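PDB 2OKX: rhamnosidase B, which catalyses the hydrolysis of terminal non-reducing alpha-L-rhamnose residues from alpha-L-rhamnosides, as a member of glycoside hydrolase family 78. Local coordinates for residues R540-L545 / C896-A901; I891-C896 / V915-V920; G923-R928 / T940-I945. All coordinates share one frame; numbering follows the deposited sequence. Where two conformers were deposited one is given.

Contact 1 (R540-L545 / C896-A901). With GOL (glycerol), chain I.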
loop_
_atom_site.group_PDB
_atom_site.type_symbol
_atom_site.label_atom_id
_atom_site.label_comp_id
_atom_site.label_asym_id
_atom_site.label_seq_id
_atom_site.Cartn_x
_atom_site.Cartn_y
_atom_site.Cartn_z
ATOM N N ARG A 540 -20.338 9.169 -18.640
ATOM C CA ARG A 540 -20.383 8.365 -19.864
ATOM C C ARG A 540 -20.447 9.348 -21.018
ATOM O O ARG A 540 -21.048 10.416 -20.889
ATOM C CB ARG A 540 -21.621 7.461 -19.926
ATOM C CG ARG A 540 -21.687 6.384 -18.867
ATOM C CD ARG A 540 -22.888 5.463 -19.093
ATOM N NE ARG A 540 -24.078 6.195 -19.527
ATOM C CZ ARG A 540 -24.522 6.216 -20.782
ATOM N NH1 ARG A 540 -25.605 6.906 -21.102
ATOM N NH2 ARG A 540 -23.887 5.528 -21.719
ATOM N N CYS A 541 -19.827 9.001 -22.141
ATOM C CA CYS A 541 -19.852 9.876 -23.298
ATOM C C CYS A 541 -19.816 9.064 -24.589
ATOM O O CYS A 541 -19.748 7.832 -24.557
ATOM C CB CYS A 541 -18.681 10.864 -23.247
ATOM S SG CYS A 541 -17.047 10.151 -23.511
ATOM N N SER A 542 -19.863 9.759 -25.720
ATOM C CA SER A 542 -19.865 9.109 -27.028
ATOM C C SER A 542 -18.582 8.332 -27.340
ATOM O O SER A 542 -18.553 7.519 -28.262
ATOM C CB SER A 542 -20.104 10.156 -28.120
ATOM O OG SER A 542 -19.077 11.132 -28.119
ATOM N N ASP A 543 -17.530 8.585 -26.577
ATOM C CA ASP A 543 -16.249 7.923 -26.792
ATOM C C ASP A 543 -16.100 6.748 -25.816
ATOM O O ASP A 543 -15.830 6.941 -24.634
ATOM C CB ASP A 543 -15.112 8.929 -26.583
ATOM C CG ASP A 543 -13.749 8.366 -26.952
ATOM O OD1 ASP A 543 -13.524 7.157 -26.750
ATOM O OD2 ASP A 543 -12.893 9.140 -27.428
ATOM N N ALA A 544 -16.272 5.533 -26.322
ATOM C CA ALA A 544 -16.167 4.332 -25.493
ATOM C C ALA A 544 -14.814 4.180 -24.793
ATOM O O ALA A 544 -14.743 3.634 -23.693
ATOM C CB ALA A 544 -16.463 3.094 -26.335
ATOM N N LEU A 545 -13.739 4.649 -25.420
ATOM C CA LEU A 545 -12.419 4.546 -24.798
ATOM C C LEU A 545 -12.385 5.406 -23.535
ATOM O O LEU A 545 -11.917 4.969 -22.475
ATOM C CB LEU A 545 -11.326 4.987 -25.779
ATOM C CG LEU A 545 -9.894 5.133 -25.242
ATOM C CD1 LEU A 545 -9.486 3.878 -24.482
ATOM C CD2 LEU A 545 -8.933 5.385 -26.402
ATOM N N CYS A 896 -15.401 19.244 -26.925
ATOM C CA CYS A 896 -14.256 18.901 -27.759
ATOM C C CYS A 896 -14.804 18.156 -28.969
ATOM O O CYS A 896 -15.647 18.693 -29.690
ATOM C CB CYS A 896 -13.269 18.021 -26.983
ATOM S SG CYS A 896 -12.600 18.822 -25.518
ATOM N N ASP A 897 -14.358 16.922 -29.192
ATOM C CA ASP A 897 -14.847 16.159 -30.342
ATOM C C ASP A 897 -15.936 15.142 -30.015
ATOM O O ASP A 897 -16.242 14.272 -30.831
ATOM C CB ASP A 897 -13.684 15.453 -31.052
ATOM C CG ASP A 897 -12.858 14.579 -30.116
ATOM O OD1 ASP A 897 -11.815 14.068 -30.576
ATOM O OD2 ASP A 897 -13.237 14.400 -28.934
ATOM N N LEU A 898 -16.528 15.256 -28.830
ATOM C CA LEU A 898 -17.583 14.336 -28.409
ATOM C C LEU A 898 -18.953 14.787 -28.926
ATOM O O LEU A 898 -19.180 15.983 -29.133
ATOM C CB LEU A 898 -17.618 14.260 -26.882
ATOM C CG LEU A 898 -16.308 13.858 -26.194
ATOM C CD1 LEU A 898 -16.491 13.899 -24.680
ATOM C CD2 LEU A 898 -15.892 12.453 -26.654
ATOM N N THR A 899 -19.866 13.841 -29.138
ATOM C CA THR A 899 -21.200 14.197 -29.620
ATOM C C THR A 899 -22.199 14.286 -28.468
ATOM O O THR A 899 -23.234 14.946 -28.581
ATOM C CB THR A 899 -21.713 13.202 -30.679
ATOM O OG1 THR A 899 -21.672 11.870 -30.157
ATOM C CG2 THR A 899 -20.853 13.280 -31.927
ATOM N N TRP A 900 -21.881 13.620 -27.362
ATOM C CA TRP A 900 -22.733 13.651 -26.175
ATOM C C TRP A 900 -21.962 13.188 -24.951
ATOM O O TRP A 900 -20.916 12.553 -25.065
ATOM C CB TRP A 900 -23.987 12.777 -26.346
ATOM C CG TRP A 900 -23.724 11.301 -26.551
ATOM C CD1 TRP A 900 -23.569 10.654 -27.743
ATOM C CD2 TRP A 900 -23.556 10.303 -25.530
ATOM N NE1 TRP A 900 -23.314 9.318 -27.531
ATOM C CE2 TRP A 900 -23.298 9.075 -26.183
ATOM C CE3 TRP A 900 -23.595 10.330 -24.129
ATOM C CZ2 TRP A 900 -23.080 7.881 -25.483
ATOM C CZ3 TRP A 900 -23.377 9.136 -23.428
ATOM C CH2 TRP A 900 -23.123 7.933 -24.108
ATOM N N ALA A 901 -22.478 13.539 -23.779
ATOM C CA ALA A 901 -21.874 13.142 -22.511
ATOM C C ALA A 901 -22.893 13.376 -21.412
ATOM O O ALA A 901 -23.805 14.197 -21.556
ATOM C CB ALA A 901 -20.615 13.949 -22.236
HETATM C C1 GOL I . -23.016 6.440 -29.007
HETATM O O1 GOL I . -23.465 7.355 -29.830
HETATM C C2 GOL I . -21.670 5.896 -29.504
HETATM O O2 GOL I . -20.713 6.954 -29.627
HETATM C C3 GOL I . -21.159 4.836 -28.527
HETATM O O3 GOL I . -19.899 4.332 -28.975
#

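Contact 2 (I891-C896 / V915-V920)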
loop_
_atom_site.group_PDB
_atom_site.type_symbol
_atom_site.label_atom_id
_atom_site.label_comp_id
_atom_site.label_asym_id
_atom_site.label_seq_id
_atom_site.Cartn_x
_atom_site.Cartn_y
_atom_site.Cartn_z
ATOM N N ILE A 891 -21.553 25.452 -14.550
ATOM C CA ILE A 891 -21.716 24.431 -15.578
ATOM C C ILE A 891 -21.184 25.022 -16.880
ATOM O O ILE A 891 -21.781 25.944 -17.450
ATOM C CB ILE A 891 -23.199 24.040 -15.761
ATOM C CG1 ILE A 891 -23.792 23.574 -14.426
ATOM C CG2 ILE A 891 -23.321 22.930 -16.810
ATOM C CD1 ILE A 891 -23.093 22.377 -13.799
ATOM N N ALA A 892 -20.051 24.504 -17.342
ATOM C CA ALA A 892 -19.430 24.992 -18.570
ATOM C C ALA A 892 -18.829 23.826 -19.350
ATOM O O ALA A 892 -17.636 23.555 -19.254
ATOM C CB ALA A 892 -18.344 26.010 -18.230
ATOM N N PRO A 893 -19.655 23.131 -20.140
ATOM C CA PRO A 893 -19.204 21.987 -20.938
ATOM C C PRO A 893 -18.130 22.339 -21.961
ATOM O O PRO A 893 -18.074 23.464 -22.459
ATOM C CB PRO A 893 -20.491 21.506 -21.618
ATOM C CG PRO A 893 -21.584 21.964 -20.687
ATOM C CD PRO A 893 -21.101 23.352 -20.320
ATOM N N GLN A 894 -17.267 21.363 -22.243
ATOM C CA GLN A 894 -16.211 21.488 -23.243
ATOM C C GLN A 894 -16.257 20.151 -23.982
ATOM O O GLN A 894 -15.443 19.260 -23.733
ATOM C CB GLN A 894 -14.836 21.693 -22.590
ATOM C CG GLN A 894 -14.666 23.048 -21.898
ATOM C CD GLN A 894 -14.875 24.227 -22.841
ATOM O OE1 GLN A 894 -15.050 25.362 -22.396
ATOM N NE2 GLN A 894 -14.850 23.965 -24.145
ATOM N N PRO A 895 -17.238 19.988 -24.885
ATOM C CA PRO A 895 -17.434 18.769 -25.674
ATOM C C PRO A 895 -16.245 18.306 -26.512
ATOM O O PRO A 895 -16.106 17.111 -26.785
ATOM C CB PRO A 895 -18.639 19.112 -26.549
ATOM C CG PRO A 895 -19.394 20.112 -25.710
ATOM C CD PRO A 895 -18.286 20.979 -25.196
ATOM N N CYS A 896 -15.401 19.244 -26.925
ATOM C CA CYS A 896 -14.256 18.901 -27.759
ATOM C C CYS A 896 -14.804 18.156 -28.969
ATOM O O CYS A 896 -15.647 18.693 -29.690
ATOM C CB CYS A 896 -13.269 18.021 -26.983
ATOM S SG CYS A 896 -12.600 18.822 -25.518
ATOM N N VAL A 915 -25.826 16.253 -15.023
ATOM C CA VAL A 915 -25.725 17.005 -16.267
ATOM C C VAL A 915 -25.664 16.086 -17.480
ATOM O O VAL A 915 -24.993 15.058 -17.461
ATOM C CB VAL A 915 -24.456 17.890 -16.282
ATOM C CG1 VAL A 915 -24.250 18.498 -17.665
ATOM C CG2 VAL A 915 -24.574 18.987 -15.230
ATOM N N SER A 916 -26.380 16.453 -18.533
ATOM C CA SER A 916 -26.339 15.676 -19.761
ATOM C C SER A 916 -26.422 16.646 -20.926
ATOM O O SER A 916 -27.121 17.663 -20.849
ATOM C CB SER A 916 -27.505 14.688 -19.829
ATOM O OG SER A 916 -28.738 15.358 -20.027
ATOM N N TRP A 917 -25.688 16.355 -21.995
ATOM C CA TRP A 917 -25.740 17.193 -23.176
ATOM C C TRP A 917 -25.407 16.399 -24.424
ATOM O O TRP A 917 -24.776 15.347 -24.356
ATOM C CB TRP A 917 -24.807 18.421 -23.062
ATOM C CG TRP A 917 -23.388 18.176 -22.605
ATOM C CD1 TRP A 917 -22.854 18.502 -21.386
ATOM C CD2 TRP A 917 -22.307 17.634 -23.379
ATOM N NE1 TRP A 917 -21.511 18.205 -21.358
ATOM C CE2 TRP A 917 -21.149 17.671 -22.567
ATOM C CE3 TRP A 917 -22.204 17.121 -24.680
ATOM C CZ2 TRP A 917 -19.903 17.213 -23.013
ATOM C CZ3 TRP A 917 -20.962 16.662 -25.124
ATOM C CH2 TRP A 917 -19.831 16.712 -24.292
ATOM N N GLU A 918 -25.870 16.898 -25.561
ATOM C CA GLU A 918 -25.600 16.258 -26.836
ATOM C C GLU A 918 -25.850 17.264 -27.946
ATOM O O GLU A 918 -26.683 18.158 -27.800
ATOM C CB GLU A 918 -26.505 15.041 -27.023
ATOM C CG GLU A 918 -27.943 15.358 -27.362
ATOM C CD GLU A 918 -28.785 14.104 -27.490
ATOM O OE1 GLU A 918 -29.100 13.492 -26.450
ATOM O OE2 GLU A 918 -29.118 13.720 -28.630
ATOM N N PHE A 919 -25.111 17.142 -29.044
ATOM C CA PHE A 919 -25.316 18.043 -30.169
ATOM C C PHE A 919 -26.527 17.545 -30.938
ATOM O O PHE A 919 -26.583 16.378 -31.323
ATOM C CB PHE A 919 -24.091 18.069 -31.089
ATOM C CG PHE A 919 -22.964 18.904 -30.567
ATOM C CD1 PHE A 919 -21.942 18.335 -29.816
ATOM C CD2 PHE A 919 -22.937 20.278 -30.803
ATOM C CE1 PHE A 919 -20.910 19.119 -29.305
ATOM C CE2 PHE A 919 -21.912 21.068 -30.298
ATOM C CZ PHE A 919 -20.895 20.488 -29.545
ATOM N N VAL A 920 -27.506 18.420 -31.144
ATOM C CA VAL A 920 -28.717 18.040 -31.870
ATOM C C VAL A 920 -28.592 18.426 -33.339
ATOM O O VAL A 920 -29.337 17.943 -34.186
ATOM C CB VAL A 920 -29.968 18.709 -31.264
ATOM C CG1 VAL A 920 -30.145 18.247 -29.823
ATOM C CG2 VAL A 920 -29.837 20.226 -31.326
#

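Contact 3 (G923-R928 / T940-I945)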
loop_
_atom_site.group_PDB
_atom_site.type_symbol
_atom_site.label_atom_id
_atom_site.label_comp_id
_atom_site.label_asym_id
_atom_site.label_seq_id
_atom_site.Cartn_x
_atom_site.Cartn_y
_atom_site.Cartn_z
ATOM N N GLY A 923 -23.218 22.947 -34.253
ATOM C CA GLY A 923 -23.074 24.087 -33.361
ATOM C C GLY A 923 -24.215 24.312 -32.392
ATOM O O GLY A 923 -24.315 25.382 -31.785
ATOM N N LYS A 924 -25.070 23.312 -32.221
ATOM C CA LYS A 924 -26.206 23.453 -31.320
ATOM C C LYS A 924 -26.333 22.301 -30.330
ATOM O O LYS A 924 -26.463 21.141 -30.718
ATOM C CB LYS A 924 -27.491 23.586 -32.138
ATOM C CG LYS A 924 -28.737 23.861 -31.309
ATOM C CD LYS A 924 -29.941 24.085 -32.214
ATOM C CE LYS A 924 -31.205 24.326 -31.404
ATOM N NZ LYS A 924 -32.371 24.643 -32.277
ATOM N N LEU A 925 -26.307 22.640 -29.046
ATOM C CA LEU A 925 -26.410 21.653 -27.977
ATOM C C LEU A 925 -27.756 21.642 -27.280
ATOM O O LEU A 925 -28.495 22.627 -27.293
ATOM C CB LEU A 925 -25.368 21.927 -26.886
ATOM C CG LEU A 925 -23.905 21.503 -26.941
ATOM C CD1 LEU A 925 -23.194 22.080 -25.719
ATOM C CD2 LEU A 925 -23.789 19.986 -26.952
ATOM N N LYS A 926 -28.053 20.507 -26.661
ATOM C CA LYS A 926 -29.241 20.338 -25.847
ATOM C C LYS A 926 -28.553 20.009 -24.518
ATOM O O LYS A 926 -27.690 19.126 -24.472
ATOM C CB LYS A 926 -30.070 19.145 -26.310
ATOM C CG LYS A 926 -31.433 19.075 -25.656
ATOM C CD LYS A 926 -31.896 17.637 -25.473
ATOM C CE LYS A 926 -31.863 16.848 -26.771
ATOM N NZ LYS A 926 -32.286 15.434 -26.550
ATOM N N LEU A 927 -28.906 20.719 -23.453
ATOM C CA LEU A 927 -28.277 20.509 -22.152
ATOM C C LEU A 927 -29.298 20.464 -21.022
ATOM O O LEU A 927 -30.186 21.310 -20.955
ATOM C CB LEU A 927 -27.270 21.640 -21.888
ATOM C CG LEU A 927 -26.697 21.831 -20.477
ATOM C CD1 LEU A 927 -25.775 20.673 -20.143
ATOM C CD2 LEU A 927 -25.927 23.150 -20.400
ATOM N N ARG A 928 -29.164 19.474 -20.142
ATOM C CA ARG A 928 -30.057 19.322 -18.998
ATOM C C ARG A 928 -29.208 19.347 -17.725
ATOM O O ARG A 928 -28.145 18.712 -17.655
ATOM C CB ARG A 928 -30.811 17.990 -19.089
ATOM C CG ARG A 928 -31.792 17.729 -17.947
ATOM C CD ARG A 928 -32.263 16.275 -17.958
ATOM N NE ARG A 928 -33.236 15.981 -16.907
ATOM C CZ ARG A 928 -34.524 16.307 -16.960
ATOM N NH1 ARG A 928 -35.013 16.944 -18.018
ATOM N NH2 ARG A 928 -35.328 15.987 -15.954
ATOM N N THR A 940 -22.735 28.261 -18.867
ATOM C CA THR A 940 -21.999 28.866 -19.970
ATOM C C THR A 940 -21.793 27.842 -21.084
ATOM O O THR A 940 -21.042 26.882 -20.916
ATOM C CB THR A 940 -20.590 29.353 -19.541
ATOM O OG1 THR A 940 -20.695 30.244 -18.426
ATOM C CG2 THR A 940 -19.910 30.084 -20.691
ATOM N N LEU A 941 -22.458 28.031 -22.217
ATOM C CA LEU A 941 -22.264 27.110 -23.330
ATOM C C LEU A 941 -20.875 27.388 -23.903
ATOM O O LEU A 941 -20.385 28.518 -23.839
ATOM C CB LEU A 941 -23.330 27.328 -24.402
ATOM C CG LEU A 941 -24.763 26.999 -23.979
ATOM C CD1 LEU A 941 -25.684 27.155 -25.175
ATOM C CD2 LEU A 941 -24.828 25.562 -23.444
ATOM N N PRO A 942 -20.215 26.359 -24.456
ATOM C CA PRO A 942 -18.875 26.534 -25.027
ATOM C C PRO A 942 -18.823 27.516 -26.198
ATOM O O PRO A 942 -19.838 27.794 -26.838
ATOM C CB PRO A 942 -18.476 25.108 -25.415
ATOM C CG PRO A 942 -19.782 24.453 -25.704
ATOM C CD PRO A 942 -20.666 24.964 -24.592
ATOM N N GLU A 943 -17.627 28.033 -26.462
ATOM C CA GLU A 943 -17.405 29.017 -27.520
ATOM C C GLU A 943 -18.154 28.768 -28.819
ATOM O O GLU A 943 -18.039 27.699 -29.424
ATOM C CB GLU A 943 -15.901 29.144 -27.809
ATOM C CG GLU A 943 -15.550 30.108 -28.942
ATOM C CD GLU A 943 -14.052 30.364 -29.054
ATOM O OE1 GLU A 943 -13.266 29.438 -28.759
ATOM O OE2 GLU A 943 -13.657 31.486 -29.448
ATOM N N GLY A 944 -18.931 29.771 -29.230
ATOM C CA GLY A 944 -19.690 29.704 -30.469
ATOM C C GLY A 944 -20.824 28.699 -30.553
ATOM O O GLY A 944 -21.399 28.502 -31.622
ATOM N N ILE A 945 -21.162 28.066 -29.436
ATOM C CA ILE A 945 -22.225 27.074 -29.427
ATOM C C ILE A 945 -23.525 27.644 -28.866
ATOM O O ILE A 945 -23.519 28.345 -27.854
ATOM C CB ILE A 945 -21.798 25.835 -28.581
ATOM C CG1 ILE A 945 -20.511 25.233 -29.160
ATOM C CG2 ILE A 945 -22.895 24.790 -28.568
ATOM C CD1 ILE A 945 -20.660 24.732 -30.577
HETATM O O HOH W 1 -23.897 28.020 -32.669
#

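Contact 1 (R540-L545 / C896-A901)
Trp900 lays its indole over the peptide that joins Cys541 to Ser542. Ser542 N stands 3.5 Å above the middle of the ring system, and Ser542 CB makes a CH-pi contact with the five-membered ring, 3.7 Å from its centroid. The ring gets there because Trp900 CG is tucked between its own N and carbonyl carbon (chi1 62°). One backbone bond, Ser542 N to Trp900 O at 3.1 Å, is joined by Thr899 N giving its proton to the Ser542 hydroxyl oxygen OG, 3.0 Å, nearly straight at 164°. The tight part lies on the buried side, where Cys541 CB meets Ala901 CB at 3.8 Å across an antiparallel non-hydrogen-bonded pair and the Leu898 methyls pack on Cys541 SG and Asp543 CB. The solvent side is looser. There the Arg540 guanidinium, tilted 45° to the indole, brings NH2 to the ring edge at Trp900 CH2, 3.5 Å away, while its NH1 pairs with Glu902. A glycerol, probably from the crystallisation liquor, accepts from Trp900 NE1 and donates to Ser542 O. Strand 538-541 is the outermost strand on one side of the C-terminal sheet, antiparallel to 900-906. Asp543, at the N-cap of helix 544-559, accepts weakly from Leu545 N; Leu546 of that helix covers Cys541 and Leu898, and Arg825 of helix 817-833 binds both Asp543 and Asp897.

Contact 2 (I891-C896 / V915-V920)
Trp917 and Pro895 account for about half of the surface buried here; Val915, Ile891, Pro893 and Phe919 share the rest in similar amounts. The indole of Trp917 projects from strand 912-921 toward the irregular loop 891-896 and is met there by two prolines. Pro895 lies over a face of its six-membered ring: CG is 3.9 Å from the ring centroid, only 17° off the normal, in a CH-pi contact displaced toward the rim. Pro895 CA comes to 3.4 Å from Trp917 CH2, so the backbone of the loop shares in the packing. At the pyrrole end Pro893 and the indole run past each other in opposite directions, Pro893 CB 3.5 Å from Trp917 NE1. Both prolines lie on the same side of the indole plane; Trp917 CG, between its own N and carbonyl carbon (chi1 48°), turns the ring to them. Pro895 also serves a second aromatic: its CB touches the edge of Phe919, 3.6 Å from CE1 and near the plane of that ring. One proline therefore meets one ring by its face and the other by its edge. At the far end of the segments Val915 and Ile891 pass each other in opposite directions, Val915 CG2 lying 4.0 Å from Ile891 CD1. Around them, Ala901 and Leu927 on the neighbouring strands touch Trp917 and Val915 respectively, and Pro942 packs on Pro895. The prolines have no N-H to offer, and the two segments are joined entirely by apolar and CH-pi contacts. The one polar atom of the indole, NE1, is satisfied elsewhere by Leu877 O. The chemistry is that of a hydrophobic core, in which the loop is fitted to the sheet by the shape of its rings.

Contact 3 (G923-R928 / T940-I945)
Leu925, on strand 924-932 of the C-terminal sheet, packs on a type II beta turn that runs from Pro942 to Ile945. Its side chain crosses that of Ile945 at a slant, with CG 3.8 Å from Ile945 CG2. That methyl lies opposite the backbone N (the CG1 branch has chi1 -58°), which lets it wedge between Leu925 and Gly923 O. The same Leu925 CD1 that lies near Ile945 CG2 also meets Pro942 CD, tip to tip, at 4.0 Å. Leu927, two residues along the strand, points to the same side, but it and Leu941 slide past each other in opposite directions and touch by their CD2 methyls, 4.0 Å apart. Phe919 on the adjoining strand 912-921 also touches Leu925. The turn itself is drawn together by Ile945 N bonding to Pro942 O at 2.9 Å, and Gly944 takes up the positive phi (67°) of its third position. At the rim, a water sits 2.8 Å from both Gly923 O and Gly944 O.

From the N terminus, contact 1 comes first: 540-545 waits some 350 residues, including most of the helical domain, for its partner 896-901. Contact 2 opens at 891-896, inside the long loop closed by contact 1, and ends at 915-920, beyond it, so the two cross and share Cys896. Contact 3 follows in series, closing its own short loop of 11 residues between 923-928 and 940-945. All three arrive at one sheet, in the order 538-541, 900-906, 912-921, 924-932. Ala901 O meets Trp917 N between contacts 1 and 2, and Ser916 O meets Arg928 N between contacts 2 and 3. Together they join the entry to the helical domain to the C-terminal sheet and its covering loops.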